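Local coordinates for protein tRNA-5-methyluridine(54) 2-sulfurtransferase (Pyrococcus horikoshii, PDB 3VRH) that catalyses the ATP-dependent 2-thiolation of 5-methyluridine 54 in the T loop of tRNA, a modification that stabilises tRNAs in thermophiles, at residues I151-N156 with I190-P195; E39-L44 with G179-P184. All blocks are in the same frame, centred on the assembly; numbering follows the deposited sequence.

Contact 1. Residues I151-N156 with I190-P195; sequences IATGHN and IKKVKP. With BCN (bicine), chain D.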
loop_
_atom_site.group_PDB
_atom_site.type_symbol
_atom_site.label_atom_id
_atom_site.label_comp_id
_atom_site.label_asym_id
_atom_site.label_seq_id
_atom_site.Cartn_x
_atom_site.Cartn_y
_atom_site.Cartn_z
ATOM N N ILE A 151 -19.283 21.679 -1.530
ATOM C CA ILE A 151 -17.918 22.143 -1.714
ATOM C C ILE A 151 -17.254 21.170 -2.675
ATOM O O ILE A 151 -17.270 19.956 -2.450
ATOM C CB ILE A 151 -17.161 22.125 -0.382
ATOM C CG1 ILE A 151 -17.758 23.148 0.573
ATOM C CG2 ILE A 151 -15.674 22.349 -0.591
ATOM C CD1 ILE A 151 -17.253 23.029 1.980
ATOM N N ALA A 152 -16.694 21.689 -3.758
ATOM C CA ALA A 152 -15.924 20.860 -4.685
ATOM C C ALA A 152 -14.430 21.137 -4.502
ATOM O O ALA A 152 -14.021 22.299 -4.464
ATOM C CB ALA A 152 -16.343 21.136 -6.112
ATOM N N THR A 153 -13.630 20.073 -4.363
ATOM C CA THR A 153 -12.177 20.195 -4.284
ATOM C C THR A 153 -11.502 19.595 -5.530
ATOM O O THR A 153 -12.156 18.966 -6.356
ATOM C CB THR A 153 -11.628 19.558 -2.998
ATOM O OG1 THR A 153 -11.872 18.155 -3.028
ATOM C CG2 THR A 153 -12.312 20.154 -1.765
ATOM N N GLY A 154 -10.200 19.809 -5.667
ATOM C CA GLY A 154 -9.483 19.495 -6.892
ATOM C C GLY A 154 -8.679 18.195 -6.890
ATOM O O GLY A 154 -7.934 17.926 -7.828
ATOM N N HIS A 155 -8.841 17.393 -5.843
ATOM C CA HIS A 155 -8.197 16.081 -5.748
ATOM C C HIS A 155 -8.440 15.246 -6.989
ATOM O O HIS A 155 -9.579 15.005 -7.382
ATOM C CB HIS A 155 -8.730 15.314 -4.539
ATOM C CG HIS A 155 -8.493 15.998 -3.229
ATOM N ND1 HIS A 155 -9.174 17.134 -2.846
ATOM C CD2 HIS A 155 -7.663 15.692 -2.201
ATOM C CE1 HIS A 155 -8.764 17.508 -1.645
ATOM N NE2 HIS A 155 -7.847 16.651 -1.231
ATOM N N ASN A 156 -7.360 14.823 -7.619
ATOM C CA ASN A 156 -7.455 14.027 -8.828
ATOM C C ASN A 156 -7.055 12.582 -8.532
ATOM O O ASN A 156 -6.804 12.229 -7.373
ATOM C CB ASN A 156 -6.597 14.659 -9.943
ATOM C CG ASN A 156 -5.114 14.708 -9.584
ATOM O OD1 ASN A 156 -4.530 13.699 -9.166
ATOM N ND2 ASN A 156 -4.502 15.880 -9.735
ATOM N N ILE A 190 -21.019 20.328 5.283
ATOM C CA ILE A 190 -21.525 20.480 3.926
ATOM C C ILE A 190 -20.998 19.357 3.039
ATOM O O ILE A 190 -19.883 18.881 3.244
ATOM C CB ILE A 190 -21.093 21.844 3.322
ATOM C CG1 ILE A 190 -21.552 23.001 4.211
ATOM C CG2 ILE A 190 -21.636 22.011 1.914
ATOM C CD1 ILE A 190 -23.052 23.139 4.297
ATOM N N LYS A 191 -21.800 18.945 2.058
ATOM C CA LYS A 191 -21.386 17.933 1.089
ATOM C C LYS A 191 -20.095 18.346 0.381
ATOM O O LYS A 191 -20.017 19.454 -0.170
ATOM C CB LYS A 191 -22.480 17.694 0.038
ATOM C CG LYS A 191 -22.065 16.706 -1.044
ATOM C CD LYS A 191 -23.230 16.245 -1.904
ATOM C CE LYS A 191 -23.721 17.362 -2.796
ATOM N NZ LYS A 191 -24.378 16.842 -4.029
ATOM N N LYS A 192 -19.100 17.456 0.408
ATOM C CA LYS A 192 -17.821 17.666 -0.277
ATOM C C LYS A 192 -17.662 16.647 -1.387
ATOM O O LYS A 192 -17.831 15.447 -1.153
ATOM C CB LYS A 192 -16.627 17.555 0.694
ATOM C CG LYS A 192 -16.472 18.747 1.612
ATOM C CD LYS A 192 -15.285 18.644 2.575
ATOM C CE LYS A 192 -13.982 19.184 1.983
ATOM N NZ LYS A 192 -12.875 19.126 2.999
ATOM N N VAL A 193 -17.330 17.126 -2.585
ATOM C CA VAL A 193 -17.172 16.276 -3.758
ATOM C C VAL A 193 -15.841 16.521 -4.476
ATOM O O VAL A 193 -15.221 17.574 -4.315
ATOM C CB VAL A 193 -18.338 16.456 -4.755
ATOM C CG1 VAL A 193 -19.646 16.041 -4.126
ATOM C CG2 VAL A 193 -18.412 17.914 -5.242
ATOM N N LYS A 194 -15.417 15.533 -5.261
ATOM C CA LYS A 194 -14.144 15.566 -5.983
ATOM C C LYS A 194 -14.426 15.264 -7.456
ATOM O O LYS A 194 -14.345 14.101 -7.891
ATOM C CB LYS A 194 -13.159 14.517 -5.397
ATOM C CG LYS A 194 -12.710 14.818 -3.972
ATOM C CD LYS A 194 -11.795 13.738 -3.383
ATOM C CE LYS A 194 -11.413 14.107 -1.952
ATOM N NZ LYS A 194 -10.407 13.171 -1.358
ATOM N N PRO A 195 -14.795 16.295 -8.223
ATOM C CA PRO A 195 -15.107 16.133 -9.649
ATOM C C PRO A 195 -13.926 15.677 -10.515
ATOM O O PRO A 195 -14.132 15.141 -11.602
ATOM C CB PRO A 195 -15.549 17.545 -10.076
ATOM C CG PRO A 195 -15.925 18.249 -8.785
ATOM C CD PRO A 195 -15.042 17.671 -7.741
HETATM N N1 BCN D . -7.122 21.365 -3.659
HETATM C C1 BCN D . -6.682 20.131 -4.428
HETATM C C2 BCN D . -5.642 19.315 -3.758
HETATM O O21 BCN D . -5.588 19.354 -2.502
HETATM O O22 BCN D . -4.831 18.637 -4.426
HETATM C C3 BCN D . -6.281 22.543 -4.008
HETATM C C4 BCN D . -5.463 22.509 -5.316
HETATM O O4 BCN D . -5.248 23.508 -5.955
HETATM C C5 BCN D . -8.520 21.663 -3.965
HETATM C C6 BCN D . -9.127 22.663 -3.076
HETATM O O6 BCN D . -10.305 22.790 -3.014
#
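In the mixed sheet of the PP-loop fold, the parallel strands 150-152 and 191-193 lie side by side, Ile151 and Ala152 beside Lys192 and Val193, and the loop that leaves the first strand, Thr153 to His155, lines the pocket that holds bicine, with Gly154 an ATP-binding residue. Three backbone hydrogen bonds join the strands: Ile151 N to Lys191 O (2.7 Å), Val193 N to Ile151 O (2.8 Å) and Thr153 N to Val193 O (3.0 Å). On the sheet face of Ile151, its CB meets Lys192 CG at 4.0 Å, with helix 127-145 packed against both residues. On the other face Ala152 CB sits against Val193 CG2 and Pro195 CG.

Past the strand end the contact passes to His155. Its CG lies anti to the carbonyl carbon (chi1 -60°), which brings the ring between Lys194 and the ligand. From one side the extended Lys194 chain crosses, its CE 3.9 Å from the ring centroid and 21° off the normal, a CH-pi contact; over the opposite face lies bicine O21, 3.7 Å from His155 NE2. A hydrogen bond of 2.9 Å between Thr153 OG1 and His155 ND1 restrains the rotation of the ring, together with the packing on its two faces. Thr153 can make it because OG1 stands between its own N and carbonyl carbon (chi1 65°), where it also touches Lys194 CG. With an alanine in place of His155, Thr153 OG1 would probably lose its ND1 mate, and the Lys194 chain, with no ring to lie on, would be likely to turn more freely. The chemistry thus changes along the contact, from backbone hydrogen bonding in the sheet to an imidazole held between an aliphatic lysine chain and a ligand oxygen.

Contact 2. Residues E39-L44 with G179-P184; sequences ERYKLL and GGPILP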
loop_
_atom_site.group_PDB
_atom_site.type_symbol
_atom_site.label_atom_id
_atom_site.label_comp_id
_atom_site.label_asym_id
_atom_site.label_seq_id
_atom_site.Cartn_x
_atom_site.Cartn_y
_atom_site.Cartn_z
ATOM N N GLU A 39 -21.811 12.676 -12.964
ATOM C CA GLU A 39 -22.963 11.819 -13.230
ATOM C C GLU A 39 -22.894 10.484 -12.488
ATOM O O GLU A 39 -23.814 10.123 -11.756
ATOM C CB GLU A 39 -23.033 11.545 -14.728
ATOM C CG GLU A 39 -24.320 10.939 -15.214
ATOM C CD GLU A 39 -24.504 11.160 -16.709
ATOM O OE1 GLU A 39 -23.555 10.858 -17.476
ATOM O OE2 GLU A 39 -25.582 11.659 -17.111
ATOM N N ARG A 40 -21.803 9.753 -12.677
ATOM C CA ARG A 40 -21.687 8.410 -12.120
ATOM C C ARG A 40 -21.854 8.366 -10.614
ATOM O O ARG A 40 -22.483 7.444 -10.080
ATOM C CB ARG A 40 -20.331 7.811 -12.457
ATOM C CG ARG A 40 -20.123 7.572 -13.918
ATOM C CD ARG A 40 -18.656 7.472 -14.211
ATOM N NE ARG A 40 -18.072 6.358 -13.480
ATOM C CZ ARG A 40 -17.102 5.608 -13.973
ATOM N NH1 ARG A 40 -16.613 4.606 -13.262
ATOM N NH2 ARG A 40 -16.630 5.871 -15.184
ATOM N N TYR A 41 -21.271 9.349 -9.931
ATOM C CA TYR A 41 -21.288 9.353 -8.478
ATOM C C TYR A 41 -22.331 10.301 -7.914
ATOM O O TYR A 41 -22.401 10.493 -6.701
ATOM C CB TYR A 41 -19.892 9.657 -7.919
ATOM C CG TYR A 41 -18.881 8.597 -8.286
ATOM C CD1 TYR A 41 -18.898 7.350 -7.665
ATOM C CD2 TYR A 41 -17.924 8.828 -9.262
ATOM C CE1 TYR A 41 -17.987 6.365 -8.005
ATOM C CE2 TYR A 41 -16.998 7.849 -9.605
ATOM C CZ TYR A 41 -17.042 6.619 -8.979
ATOM O OH TYR A 41 -16.129 5.644 -9.316
ATOM N N LYS A 42 -23.148 10.872 -8.798
ATOM C CA LYS A 42 -24.212 11.804 -8.404
ATOM C C LYS A 42 -23.672 12.913 -7.488
ATOM O O LYS A 42 -24.256 13.208 -6.431
ATOM C CB LYS A 42 -25.351 11.053 -7.698
ATOM C CG LYS A 42 -25.700 9.709 -8.308
ATOM C CD LYS A 42 -26.688 9.864 -9.440
ATOM C CE LYS A 42 -28.055 9.306 -9.041
ATOM N NZ LYS A 42 -29.163 9.752 -9.956
ATOM N N LEU A 43 -22.556 13.512 -7.896
ATOM C CA LEU A 43 -21.835 14.461 -7.057
ATOM C C LEU A 43 -22.578 15.766 -6.949
ATOM O O LEU A 43 -22.662 16.342 -5.868
ATOM C CB LEU A 43 -20.445 14.743 -7.638
ATOM C CG LEU A 43 -19.552 13.511 -7.726
ATOM C CD1 LEU A 43 -18.205 13.888 -8.336
ATOM C CD2 LEU A 43 -19.392 12.911 -6.341
ATOM N N LEU A 44 -23.110 16.218 -8.083
ATOM C CA LEU A 44 -23.652 17.561 -8.221
ATOM C C LEU A 44 -24.877 17.574 -9.133
ATOM O O LEU A 44 -25.015 16.720 -10.014
ATOM C CB LEU A 44 -22.592 18.493 -8.828
ATOM C CG LEU A 44 -21.316 18.724 -8.011
ATOM C CD1 LEU A 44 -20.283 19.499 -8.816
ATOM C CD2 LEU A 44 -21.656 19.450 -6.699
ATOM N N GLY A 179 -12.617 7.906 2.361
ATOM C CA GLY A 179 -12.137 8.278 1.042
ATOM C C GLY A 179 -13.232 8.236 -0.010
ATOM O O GLY A 179 -14.422 8.148 0.316
ATOM N N GLY A 180 -12.835 8.288 -1.279
ATOM C CA GLY A 180 -13.792 8.268 -2.369
ATOM C C GLY A 180 -14.185 9.672 -2.784
ATOM O O GLY A 180 -13.776 10.644 -2.158
ATOM N N PRO A 181 -14.996 9.780 -3.843
ATOM C CA PRO A 181 -15.286 11.058 -4.510
ATOM C C PRO A 181 -16.323 11.921 -3.802
ATOM O O PRO A 181 -16.543 13.070 -4.224
ATOM C CB PRO A 181 -15.822 10.624 -5.879
ATOM C CG PRO A 181 -16.464 9.283 -5.622
ATOM C CD PRO A 181 -15.697 8.643 -4.472
ATOM N N ILE A 182 -16.952 11.401 -2.754
ATOM C CA ILE A 182 -18.037 12.146 -2.106
ATOM C C ILE A 182 -18.173 11.912 -0.603
ATOM O O ILE A 182 -18.101 10.780 -0.124
ATOM C CB ILE A 182 -19.405 11.896 -2.800
ATOM C CG1 ILE A 182 -20.512 12.735 -2.131
ATOM C CG2 ILE A 182 -19.733 10.394 -2.830
ATOM C CD1 ILE A 182 -21.818 12.710 -2.861
ATOM N N LEU A 183 -18.331 13.005 0.133
ATOM C CA LEU A 183 -18.670 12.959 1.545
ATOM C C LEU A 183 -20.025 13.649 1.700
ATOM O O LEU A 183 -20.112 14.880 1.670
ATOM C CB LEU A 183 -17.597 13.658 2.383
ATOM C CG LEU A 183 -16.153 13.136 2.265
ATOM C CD1 LEU A 183 -15.151 14.188 2.724
ATOM C CD2 LEU A 183 -15.927 11.843 3.051
ATOM N N PRO A 184 -21.100 12.852 1.837
ATOM C CA PRO A 184 -22.473 13.374 1.826
ATOM C C PRO A 184 -22.696 14.384 2.926
ATOM O O PRO A 184 -22.048 14.291 3.965
ATOM C CB PRO A 184 -23.326 12.130 2.087
ATOM C CG PRO A 184 -22.473 10.997 1.639
ATOM C CD PRO A 184 -21.071 11.387 1.978
#
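Pro181 pushes the corner of its ring into the face of Tyr41. CG is the bump: it stands 3.8 Å from the centroid of the Tyr41 ring and 16° off the normal, a CH-pi contact displaced toward the rim on the CB side, so that Tyr41 CG and CD1 are both 3.7 Å from Pro181 CG. The two side chains cross at about a right angle. With its CG anti to the carbonyl carbon (chi1 -63°), the tyrosine turns the flat of its ring to the proline.

Next to this, the bump comes from the opposite segment: Leu43. Its CD2 methyl drops into the shallow notch where Pro181 joins Ile182, 3.6 Å from Pro181 O and 3.7 Å from Ile182 CB, with Pro181 CB a little farther off. The Leu43 and Ile182 side chains slide past each other in opposite directions.

Ring face and methyl come from one turn, in which helix 23-40 ends in a Schellman motif: Lys42, at positive phi (51°), is its C-prime residue, and the bonds Lys42 N to Glu39 O and Leu43 N to Ile38 O close the turn. This places Tyr41 over Pro181 and Leu43 against Pro181 and Ile182, where strand 182-183 begins, while the end of the Lys42 side chain leads away. No hydrogen bond crosses between the segments. Leu43 also touches Val193 of the neighbouring strand, as Ile182 does, and Tyr197 packs on Pro181.

In the fold
From the N terminus, the chain comes down helix 23-40 and turns at 39-44 before entering the sheet at strand 49-53. It passes through strand 150-152, the first half of contact 1, then helices 157-169 and 173-177, and reaches 179-184, where contact 2 closes a long loop. Only afterwards does 190-195 return to close contact 1, so the two loops cross. Strands 191-193 and 182-183 are antiparallel neighbours, linked by Leu183 N to Lys192 O, while Lys191 NZ bonds to Leu43 O. Together the contacts tie the end of the N-terminal helix, through the edge strand, to the strand bordering the nucleotide pocket.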